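Long-range contact in pilin, type IV (Thermus thermophilus, PDB 4BHR), which is a type IV pilin, probably a subunit of the pilus fibres that project from the cell surface, represented by its soluble globular domain: residues N13-V18 and F61-Q66. Sequence-based numbering, arbitrary orientation.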
loop_
_atom_site.group_PDB
_atom_site.type_symbol
_atom_site.label_atom_id
_atom_site.label_comp_id
_atom_site.label_asym_id
_atom_site.label_seq_id
_atom_site.Cartn_x
_atom_site.Cartn_y
_atom_site.Cartn_z
ATOM N N ASN A 13 -1.282 0.044 7.325
ATOM C CA ASN A 13 -2.032 1.239 7.573
ATOM C C ASN A 13 -2.279 2.053 6.279
ATOM O O ASN A 13 -3.362 2.620 6.077
ATOM C CB ASN A 13 -1.365 2.077 8.679
ATOM C CG ASN A 13 -1.329 1.352 10.044
ATOM O OD1 ASN A 13 -2.149 0.460 10.363
ATOM N ND2 ASN A 13 -0.345 1.727 10.856
ATOM N N VAL A 14 -1.304 2.050 5.366
ATOM C CA VAL A 14 -1.492 2.660 4.047
ATOM C C VAL A 14 -2.604 1.939 3.313
ATOM O O VAL A 14 -3.476 2.556 2.686
ATOM C CB VAL A 14 -0.194 2.664 3.220
ATOM C CG1 VAL A 14 -0.480 3.010 1.753
ATOM C CG2 VAL A 14 0.802 3.652 3.782
ATOM N N ALA A 15 -2.576 0.617 3.361
ATOM C CA ALA A 15 -3.645 -0.157 2.706
ATOM C C ALA A 15 -5.050 0.154 3.246
ATOM O O ALA A 15 -5.970 0.382 2.476
ATOM C CB ALA A 15 -3.341 -1.660 2.789
ATOM N N THR A 16 -5.184 0.249 4.574
ATOM C CA THR A 16 -6.424 0.736 5.200
ATOM C C THR A 16 -6.878 2.096 4.688
ATOM O O THR A 16 -8.078 2.287 4.346
ATOM C CB THR A 16 -6.280 0.747 6.738
ATOM O OG1 THR A 16 -6.083 -0.596 7.162
ATOM C CG2 THR A 16 -7.605 1.265 7.382
ATOM N N ALA A 17 -5.920 3.029 4.584
ATOM C CA ALA A 17 -6.198 4.367 4.105
ATOM C C ALA A 17 -6.605 4.420 2.631
ATOM O O ALA A 17 -7.447 5.223 2.238
ATOM C CB ALA A 17 -5.001 5.288 4.388
ATOM N N VAL A 18 -6.008 3.576 1.793
ATOM C CA VAL A 18 -6.379 3.523 0.386
ATOM C C VAL A 18 -7.794 2.954 0.275
ATOM O O VAL A 18 -8.597 3.474 -0.494
ATOM C CB VAL A 18 -5.399 2.587 -0.418
ATOM C CG1 VAL A 18 -5.929 2.358 -1.851
ATOM C CG2 VAL A 18 -3.967 3.093 -0.420
ATOM N N PHE A 61 -5.521 -3.445 -4.980
ATOM C CA PHE A 61 -4.294 -2.644 -5.099
ATOM C C PHE A 61 -3.175 -3.342 -4.337
ATOM O O PHE A 61 -3.405 -4.233 -3.510
ATOM C CB PHE A 61 -4.512 -1.210 -4.536
ATOM C CG PHE A 61 -5.021 -1.211 -3.107
ATOM C CD1 PHE A 61 -4.094 -1.212 -2.054
ATOM C CD2 PHE A 61 -6.383 -1.227 -2.806
ATOM C CE1 PHE A 61 -4.527 -1.262 -0.714
ATOM C CE2 PHE A 61 -6.821 -1.282 -1.489
ATOM C CZ PHE A 61 -5.897 -1.291 -0.436
ATOM N N THR A 62 -1.975 -2.902 -4.579
ATOM C CA THR A 62 -0.783 -3.438 -3.868
ATOM C C THR A 62 0.011 -2.258 -3.315
ATOM O O THR A 62 0.302 -1.285 -4.018
ATOM C CB THR A 62 0.129 -4.257 -4.807
ATOM O OG1 THR A 62 -0.608 -5.385 -5.327
ATOM C CG2 THR A 62 1.382 -4.827 -4.038
ATOM N N VAL A 63 0.396 -2.363 -2.041
ATOM C CA VAL A 63 1.231 -1.355 -1.403
ATOM C C VAL A 63 2.597 -1.971 -1.247
ATOM O O VAL A 63 2.708 -3.094 -0.704
ATOM C CB VAL A 63 0.685 -1.033 0.035
ATOM C CG1 VAL A 63 1.528 0.093 0.660
ATOM C CG2 VAL A 63 -0.767 -0.608 -0.053
ATOM N N THR A 64 3.625 -1.265 -1.712
ATOM C CA THR A 64 4.980 -1.809 -1.642
ATOM C C THR A 64 5.976 -0.834 -1.042
ATOM O O THR A 64 6.069 0.295 -1.479
ATOM C CB THR A 64 5.481 -2.177 -3.045
ATOM O OG1 THR A 64 4.570 -3.113 -3.642
ATOM C CG2 THR A 64 6.887 -2.839 -2.892
ATOM N N ALA A 65 6.741 -1.300 -0.054
ATOM C CA ALA A 65 7.756 -0.462 0.589
ATOM C C ALA A 65 9.130 -1.103 0.428
ATOM O O ALA A 65 9.311 -2.285 0.665
ATOM C CB ALA A 65 7.464 -0.190 2.058
ATOM N N GLN A 66 10.064 -0.302 -0.029
ATOM C CA GLN A 66 11.415 -0.752 -0.140
ATOM C C GLN A 66 12.089 -0.362 1.168
ATOM O O GLN A 66 11.902 0.751 1.640
ATOM C CB GLN A 66 12.050 -0.106 -1.356
ATOM C CG GLN A 66 13.345 -0.749 -1.758
ATOM C CD GLN A 66 14.012 0.013 -2.882
ATOM O OE1 GLN A 66 13.346 0.672 -3.685
ATOM N NE2 GLN A 66 15.329 -0.048 -2.932
#
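The aromatic ring of F61 turns one face to V18, whose methyl CG1 sits almost over its centre, 3.6 Å from the F61 ring centroid and 7° off the ring normal, a well-aligned CH-pi contact. The V18 methyl gets there because CG1 stands anti to the backbone N (chi1 171°). At the ring's rim, in its plane, the small CB of A15 approaches F61 CE1 at 3.7 Å; a methyl is short enough to let the ring come up against the helix backbone, where F61 CZ is 3.4 Å from A15 O. Phenylalanine suits this place because one broad apolar ring offers a face to V18 and an edge to A15. V63, two residues further along and on the same side of the strand, continues the apolar surface: its CG1 meets V14 CG1 at 3.7 Å, and its CG2 lies 4.0 Å from A15 CB. Here the helix of the pilin globular domain packs on an antiparallel sheet; the axes of segments 13-18 and 61-66 come within 8.8 Å, their N-to-C directions 148° apart, nearer antiparallel than parallel. Beta-branched valine suits the strand conformation at V63, while V14 and V18 bring compact apolar branches to a buried helix face. Without the ring, as with an alanine here, V18 CG1 would probably lose the face it rests on and a gap would open beside A15. L29 also packs on F61, while V52 of the neighbouring strand touches both V14 and V18.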